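Long-range contacts in serine hydrolase CCSP0084 (Cycloclasticus sp. P1, PDB 4I3F), which probably hydrolyses esters and carbon-carbon bonds of meta-cleavage products, as a serine hydrolase of the alpha/beta hydrolase fold: residues S31-F35 and L86-N90; A71-H75 and K294-D298; V151-P157 and I226-L231. All coordinates share one frame; numbering follows the deposited sequence. Where two conformers were deposited one is given.

In the fold
The three contacts show how an alpha/beta hydrolase ties loops and helices to distant parts of its chain. Contact 1 joins the second strand of the sheet to the loop after strand 75-79; contact 2 joins the turn before that same strand to the last helix; contact 3 joins the chain leaving strand 142-148 to helix 222-229. None touches another: the centres of contacts 1 and 2 lie about 28 Å apart, those of 1 and 3 about 26 Å apart, and those of 2 and 3 about 30 Å apart, on opposite sides of the chain's centre. Contact 3 reaches the probable nucleophile elbow, where Val151 touches Ser125.

Contact 1. Residues S31-F35 and L86-N90; sequences SFNTF and LSQHN
Ser87 with Phe35, and Asn90 with Ser31, form the two hydrogen bonds that join strand 32-39 and its preceding turn to the loop 86-90, which runs antiparallel to it. Ser87 OG accepts the backbone N-H of Phe35 at 2.8 Å in a fairly straight bond (157°), and the same hydroxyl also bonds to the carbonyl of Asp80. At the other end, Asn90 ND2 donates to Ser31 OG over only 2.6 Å, but the bond is bent to 131° and the hydroxyl is tilted from the amide plane. Halfway along, a water donates to both Asn33 O, at 2.8 Å, and Gln88 O, at 2.7 Å, thereby bridging two backbone carbonyls.

Apolar and aromatic packing fills in around these polar links. The Phe32 and His89 rings meet obliquely, with His89 CD2 lying 3.5 Å from Phe32 CE2. Leu86 runs alongside Phe35, pointing the same way; its CD1 sits 4.0 Å from the ring centroid, over one face, in a CH-pi contact. With chi1 at 180°, the Phe35 ring extends away from its own backbone N and along this leucine.

The chemistry implies a strand-to-loop junction built without direct backbone pairing between these segments: one bond joins a backbone N-H to a serine hydroxyl, one joins two side chains, and a water bridges two carbonyls. The Ser31-Asn90 end lies at the surface, whereas Ser87 is buried.

Contact 2. Residues A71-H75 and K294-D298; sequences AENYH and KLFFD
Tyr74 reaches from the turn before strand 75-79 to the C-terminal part of helix 286-298, and its side chain carries most of the contact. At CB the torsion places CG anti to the carbonyl carbon (chi1 -68°), directing the ring toward the helix. Along one edge, CE2 comes within 3.4 Å of Asp298 OD1, and Lys294 CG approaches that edge near the ring plane. CZ then rests 3.8 Å from Phe297 CB, an oblique apolar contact. The hydroxyl is the working end: Tyr74 OH donates to Asp298 OD1 at 2.7 Å, using the anti lone pair of that oxygen, with ring and carboxylate planes only 18° apart. Beside this bond, Tyr74 OH lies 3.1 Å from the backbone C of Phe297.

The carboxylate is held from its other oxygen as well. Lys294, one helical turn earlier, bends at the last torsion of its chain (chi4 -81°) and brings NZ to 2.6 Å from Asp298 OD2, a salt bridge on the syn lone pair. Two different partners thus fix the rotation of the carboxylate, and the lysine charge would probably favour its ionised form. On the way, Lys294 CE passes 3.2 Å from Asn73 OD1, a close approach of carbon to oxygen and not a hydrogen bond.

Within the fold, Tyr74 packs on Thr45 and on Ile47 of strand 46-50. Phe297 lies against strands 46-50 and 142-148, its ring stacked with that of His120, while the Lys294 chain touches Phe69 and Leu70 of helix 66-70. The turn and the last helix therefore meet on one side of the central sheet.

Contact 3. Residues V151-P157 and I226-L231; sequences VGAPFAP and IDAFVL
Gly152 and Phe155, in the loop that leaves strand 142-148, pack on Ile226 of helix 222-229 and on Val230 in the chain that follows it, in a largely apolar contact at the edge of the alpha/beta hydrolase core. The helices between strands 142-148 and 243-248 correspond in position to the lid that this fold commonly carries there, so the contact lies where that insertion begins and near where it returns to the sheet.

Two CH-pi contacts support it. Val151 CG2 stands over the face of the Phe229 ring, 3.5 Å from its centroid, and Ile226 CG2 lies over one face of Phe155, 3.9 Å from its centroid. At chi1 63° the Phe155 side chain crosses that of Ile226 roughly at right angles, so that CD1 of Ile226 also meets Phe155 CE1 and continues to Pro157. Val230 CG2 rests against the Ala153-Pro154 peptide.

Gly152 is the point of closest backbone approach, with a positive phi of 128°. Its CA-H points to Phe229 O, while its own carbonyl receives the CA-H of Val230, Val230 CA lying 3.4 Å from Gly152 O.

On the side of the probable nucleophile elbow, Val151 bonds through its backbone to Ser125, and Phe229 packs on Met126, the residue after Ser125. Waters bridge several backbone atoms across the contact. One links Phe155 O to Asp227 OD1, whose partner oxygen forms a salt bridge with Lys223. Another accepts from Gly152 N at 2.8 Å and donates both to Ala153 O, also at 2.8 Å, and to Ile226 O, at 3.0 Å.

Contact 1. Residues S31-F35 and L86-N90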
# COMPACT_ATOMS: atom_id res chain seq x y z
N SER A 31 20.98 -1.82 -2.17
CA SER A 31 21.58 -2.78 -3.08
C SER A 31 20.82 -2.94 -4.39
O SER A 31 21.22 -3.73 -5.25
CB SER A 31 21.73 -4.14 -2.39
OG SER A 31 20.47 -4.62 -1.96
N PHE A 32 19.72 -2.21 -4.56
CA PHE A 32 18.93 -2.33 -5.78
C PHE A 32 18.36 -0.98 -6.19
O PHE A 32 18.40 -0.02 -5.41
CB PHE A 32 17.78 -3.33 -5.56
CG PHE A 32 16.83 -2.93 -4.48
CD1 PHE A 32 15.63 -2.30 -4.79
CD2 PHE A 32 17.13 -3.17 -3.14
CE1 PHE A 32 14.76 -1.91 -3.79
CE2 PHE A 32 16.25 -2.80 -2.14
CZ PHE A 32 15.07 -2.16 -2.46
N ASN A 33 17.81 -0.89 -7.40
CA ASN A 33 17.17 0.34 -7.85
C ASN A 33 15.67 0.38 -7.61
O ASN A 33 14.98 -0.63 -7.79
CB ASN A 33 17.45 0.59 -9.33
CG ASN A 33 18.86 1.03 -9.58
OD1 ASN A 33 19.41 1.84 -8.83
ND2 ASN A 33 19.48 0.50 -10.63
N THR A 34 15.18 1.55 -7.22
CA THR A 34 13.75 1.76 -7.04
C THR A 34 13.16 2.57 -8.19
O THR A 34 13.68 3.63 -8.53
CB THR A 34 13.45 2.48 -5.71
OG1 THR A 34 13.65 1.57 -4.63
CG2 THR A 34 12.01 2.98 -5.68
N PHE A 35 12.08 2.06 -8.79
CA PHE A 35 11.37 2.84 -9.79
C PHE A 35 10.45 3.81 -9.06
O PHE A 35 9.68 3.40 -8.20
CB PHE A 35 10.57 1.93 -10.72
CG PHE A 35 9.82 2.68 -11.78
CD1 PHE A 35 10.49 3.18 -12.90
CD2 PHE A 35 8.46 2.91 -11.66
CE1 PHE A 35 9.81 3.88 -13.88
CE2 PHE A 35 7.77 3.60 -12.64
CZ PHE A 35 8.45 4.09 -13.75
N LEU A 86 8.85 -2.40 -11.26
CA LEU A 86 10.20 -2.18 -11.76
C LEU A 86 11.19 -1.92 -10.63
O LEU A 86 12.25 -1.31 -10.84
CB LEU A 86 10.22 -1.03 -12.76
CG LEU A 86 9.42 -1.30 -14.03
CD1 LEU A 86 9.34 -0.03 -14.87
CD2 LEU A 86 10.05 -2.42 -14.83
N SER A 87 10.85 -2.39 -9.43
CA SER A 87 11.78 -2.32 -8.30
C SER A 87 12.21 -3.71 -7.84
O SER A 87 12.17 -4.02 -6.64
CB SER A 87 11.16 -1.55 -7.14
OG SER A 87 10.98 -0.18 -7.48
N GLN A 88 12.63 -4.55 -8.78
CA GLN A 88 13.06 -5.89 -8.43
C GLN A 88 14.28 -5.86 -7.51
O GLN A 88 15.22 -5.09 -7.70
CB GLN A 88 13.33 -6.71 -9.69
CG GLN A 88 12.07 -6.91 -10.52
CD GLN A 88 10.95 -7.58 -9.74
OE1 GLN A 88 11.08 -8.72 -9.31
NE2 GLN A 88 9.84 -6.86 -9.55
N HIS A 89 14.23 -6.70 -6.48
CA HIS A 89 15.32 -6.80 -5.52
C HIS A 89 16.46 -7.57 -6.16
O HIS A 89 16.26 -8.41 -7.04
CB HIS A 89 14.85 -7.46 -4.22
CG HIS A 89 15.77 -7.23 -3.06
ND1 HIS A 89 16.80 -8.09 -2.74
CD2 HIS A 89 15.81 -6.24 -2.14
CE1 HIS A 89 17.44 -7.63 -1.68
NE2 HIS A 89 16.85 -6.51 -1.30
N ASN A 90 17.68 -7.27 -5.72
CA ASN A 90 18.87 -7.87 -6.30
C ASN A 90 19.14 -9.28 -5.80
O ASN A 90 19.85 -10.06 -6.46
CB ASN A 90 20.08 -6.98 -6.02
CG ASN A 90 20.34 -6.81 -4.54
OD1 ASN A 90 21.33 -7.33 -4.00
ND2 ASN A 90 19.47 -6.08 -3.87
O HOH W 1 15.57 -2.89 -9.25

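Contact 2. Residues A71-H75 and K294-D298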
# COMPACT_ATOMS: atom_id res chain seq x y z
N ALA A 71 -0.99 16.32 -5.95
CA ALA A 71 0.13 17.11 -6.46
C ALA A 71 -0.18 18.60 -6.63
O ALA A 71 0.75 19.39 -6.81
CB ALA A 71 0.66 16.53 -7.75
N GLU A 72 -1.45 18.99 -6.59
CA GLU A 72 -1.82 20.41 -6.64
C GLU A 72 -1.25 21.15 -5.44
O GLU A 72 -1.06 22.37 -5.48
CB GLU A 72 -3.34 20.57 -6.66
CG GLU A 72 -4.06 19.96 -7.86
CD GLU A 72 -5.57 20.05 -7.74
OE1 GLU A 72 -6.05 20.63 -6.73
OE2 GLU A 72 -6.28 19.56 -8.64
N ASN A 73 -1.00 20.42 -4.36
CA ASN A 73 -0.56 21.05 -3.12
C ASN A 73 0.59 20.33 -2.42
O ASN A 73 1.21 20.88 -1.50
CB ASN A 73 -1.76 21.22 -2.17
CG ASN A 73 -2.86 22.09 -2.77
OD1 ASN A 73 -3.84 21.58 -3.33
ND2 ASN A 73 -2.69 23.40 -2.68
N TYR A 74 0.88 19.11 -2.85
CA TYR A 74 1.90 18.30 -2.19
C TYR A 74 2.89 17.68 -3.17
O TYR A 74 2.54 17.36 -4.30
CB TYR A 74 1.25 17.17 -1.38
CG TYR A 74 0.48 17.68 -0.18
CD1 TYR A 74 1.12 17.93 1.03
CD2 TYR A 74 -0.89 17.92 -0.27
CE1 TYR A 74 0.43 18.40 2.11
CE2 TYR A 74 -1.59 18.40 0.81
CZ TYR A 74 -0.93 18.63 2.00
OH TYR A 74 -1.62 19.11 3.08
N HIS A 75 4.14 17.52 -2.71
CA HIS A 75 5.14 16.78 -3.45
C HIS A 75 4.90 15.30 -3.22
O HIS A 75 5.12 14.79 -2.12
CB HIS A 75 6.54 17.16 -2.96
CG HIS A 75 7.65 16.38 -3.59
ND1 HIS A 75 8.94 16.36 -3.09
CD2 HIS A 75 7.67 15.57 -4.68
CE1 HIS A 75 9.70 15.59 -3.84
NE2 HIS A 75 8.96 15.10 -4.82
N LYS A 294 -6.51 14.45 1.42
CA LYS A 294 -5.95 15.78 1.28
C LYS A 294 -6.31 16.68 2.46
O LYS A 294 -5.44 17.33 3.05
CB LYS A 294 -6.41 16.44 -0.02
CG LYS A 294 -5.82 17.83 -0.22
CD LYS A 294 -6.54 18.61 -1.31
CE LYS A 294 -5.96 20.01 -1.49
NZ LYS A 294 -6.45 20.99 -0.48
N LEU A 295 -7.59 16.71 2.80
CA LEU A 295 -8.05 17.56 3.89
C LEU A 295 -7.44 17.13 5.22
O LEU A 295 -7.20 17.98 6.09
CB LEU A 295 -9.58 17.57 3.97
CG LEU A 295 -10.29 18.14 2.74
CD1 LEU A 295 -11.76 17.78 2.78
CD2 LEU A 295 -10.09 19.64 2.63
N PHE A 296 -7.17 15.84 5.39
CA PHE A 296 -6.50 15.38 6.60
C PHE A 296 -5.08 15.96 6.67
O PHE A 296 -4.68 16.53 7.68
CB PHE A 296 -6.49 13.85 6.69
CG PHE A 296 -5.75 13.33 7.89
CD1 PHE A 296 -6.26 13.49 9.17
CD2 PHE A 296 -4.53 12.69 7.74
CE1 PHE A 296 -5.56 13.02 10.27
CE2 PHE A 296 -3.83 12.22 8.84
CZ PHE A 296 -4.34 12.38 10.11
N PHE A 297 -4.33 15.82 5.58
CA PHE A 297 -2.97 16.38 5.55
C PHE A 297 -3.00 17.91 5.64
O PHE A 297 -2.07 18.52 6.18
CB PHE A 297 -2.21 15.91 4.30
CG PHE A 297 -1.83 14.44 4.32
CD1 PHE A 297 -1.36 13.84 5.48
CD2 PHE A 297 -1.94 13.67 3.17
CE1 PHE A 297 -1.01 12.48 5.49
CE2 PHE A 297 -1.59 12.33 3.17
CZ PHE A 297 -1.12 11.73 4.34
N ASP A 298 -4.07 18.52 5.14
CA ASP A 298 -4.21 19.97 5.20
C ASP A 298 -4.41 20.46 6.63
O ASP A 298 -4.14 21.61 6.93
CB ASP A 298 -5.41 20.46 4.36
CG ASP A 298 -5.14 20.43 2.86
OD1 ASP A 298 -3.99 20.20 2.42
OD2 ASP A 298 -6.11 20.67 2.10

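Contact 3. Residues V151-P157 and I226-L231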
# COMPACT_ATOMS: atom_id res chain seq x y z
N VAL A 151 -2.69 -3.97 6.57
CA VAL A 151 -2.31 -5.13 7.38
C VAL A 151 -1.60 -4.57 8.61
O VAL A 151 -1.29 -3.38 8.66
CB VAL A 151 -1.42 -6.14 6.62
CG1 VAL A 151 -2.20 -6.74 5.45
CG2 VAL A 151 -0.13 -5.50 6.11
N GLY A 152 -1.36 -5.41 9.62
CA GLY A 152 -0.74 -4.93 10.85
C GLY A 152 -1.51 -5.31 12.10
O GLY A 152 -0.98 -5.23 13.20
N ALA A 153 -2.77 -5.72 11.92
CA ALA A 153 -3.57 -6.26 13.01
C ALA A 153 -3.68 -7.77 12.83
O ALA A 153 -3.59 -8.27 11.71
CB ALA A 153 -4.94 -5.62 13.03
N PRO A 154 -3.88 -8.51 13.93
CA PRO A 154 -4.02 -9.97 13.79
C PRO A 154 -5.39 -10.36 13.25
O PRO A 154 -6.40 -9.80 13.69
CB PRO A 154 -3.84 -10.47 15.23
CG PRO A 154 -4.25 -9.31 16.09
CD PRO A 154 -3.81 -8.08 15.33
N PHE A 155 -5.41 -11.27 12.28
CA PHE A 155 -6.66 -11.84 11.76
C PHE A 155 -6.41 -13.17 11.05
O PHE A 155 -5.30 -13.44 10.58
CB PHE A 155 -7.41 -10.86 10.83
CG PHE A 155 -6.66 -10.49 9.57
CD1 PHE A 155 -6.86 -11.19 8.39
CD2 PHE A 155 -5.78 -9.41 9.57
CE1 PHE A 155 -6.19 -10.84 7.22
CE2 PHE A 155 -5.10 -9.05 8.40
CZ PHE A 155 -5.31 -9.77 7.23
N ALA A 156 -7.44 -14.01 11.00
CA ALA A 156 -7.34 -15.26 10.26
C ALA A 156 -7.41 -14.96 8.77
O ALA A 156 -8.06 -13.99 8.36
CB ALA A 156 -8.44 -16.24 10.67
N PRO A 157 -6.73 -15.78 7.95
CA PRO A 157 -6.74 -15.52 6.50
C PRO A 157 -8.15 -15.42 5.94
O PRO A 157 -9.02 -16.22 6.32
CB PRO A 157 -6.02 -16.73 5.92
CG PRO A 157 -5.09 -17.18 7.02
CD PRO A 157 -5.82 -16.88 8.31
N ILE A 226 0.43 -12.66 7.33
CA ILE A 226 -0.37 -11.78 8.19
C ILE A 226 0.31 -11.54 9.55
O ILE A 226 0.44 -10.39 10.00
CB ILE A 226 -1.77 -12.39 8.42
CG1 ILE A 226 -2.55 -12.45 7.11
CG2 ILE A 226 -2.55 -11.60 9.48
CD1 ILE A 226 -3.77 -13.36 7.17
N ASP A 227 0.71 -12.63 10.20
CA ASP A 227 1.30 -12.54 11.52
C ASP A 227 2.60 -11.72 11.52
O ASP A 227 2.87 -10.98 12.46
CB ASP A 227 1.54 -13.95 12.09
CG ASP A 227 0.28 -14.81 12.10
OD1 ASP A 227 -0.82 -14.27 11.84
OD2 ASP A 227 0.38 -16.03 12.39
N ALA A 228 3.37 -11.83 10.44
CA ALA A 228 4.61 -11.08 10.28
C ALA A 228 4.45 -9.56 10.34
O ALA A 228 5.38 -8.85 10.73
CB ALA A 228 5.32 -11.49 9.00
N PHE A 229 3.28 -9.05 9.94
CA PHE A 229 3.02 -7.61 9.93
C PHE A 229 2.55 -7.06 11.28
O PHE A 229 2.54 -5.85 11.49
CB PHE A 229 1.97 -7.27 8.88
CG PHE A 229 2.51 -7.14 7.49
CD1 PHE A 229 2.32 -8.16 6.57
CD2 PHE A 229 3.18 -5.99 7.09
CE1 PHE A 229 2.80 -8.04 5.28
CE2 PHE A 229 3.68 -5.87 5.79
CZ PHE A 229 3.48 -6.90 4.89
N VAL A 230 2.16 -7.95 12.19
CA VAL A 230 1.50 -7.52 13.43
C VAL A 230 2.49 -6.91 14.41
O VAL A 230 3.45 -7.56 14.80
CB VAL A 230 0.75 -8.68 14.10
CG1 VAL A 230 0.14 -8.24 15.43
CG2 VAL A 230 -0.33 -9.20 13.18
N LEU A 231 2.25 -5.67 14.81
CA LEU A 231 3.07 -5.04 15.85
C LEU A 231 2.43 -5.33 17.19
O LEU A 231 1.21 -5.56 17.26
CB LEU A 231 3.16 -3.54 15.63
CG LEU A 231 4.00 -3.08 14.44
CD1 LEU A 231 3.77 -1.60 14.17
CD2 LEU A 231 5.48 -3.35 14.70
O HOH W 2 -1.57 -8.21 9.79
O HOH W 3 0.94 -3.59 13.30
O HOH W 4 -2.54 -12.80 13.15
O HOH W 5 -3.33 -15.24 10.45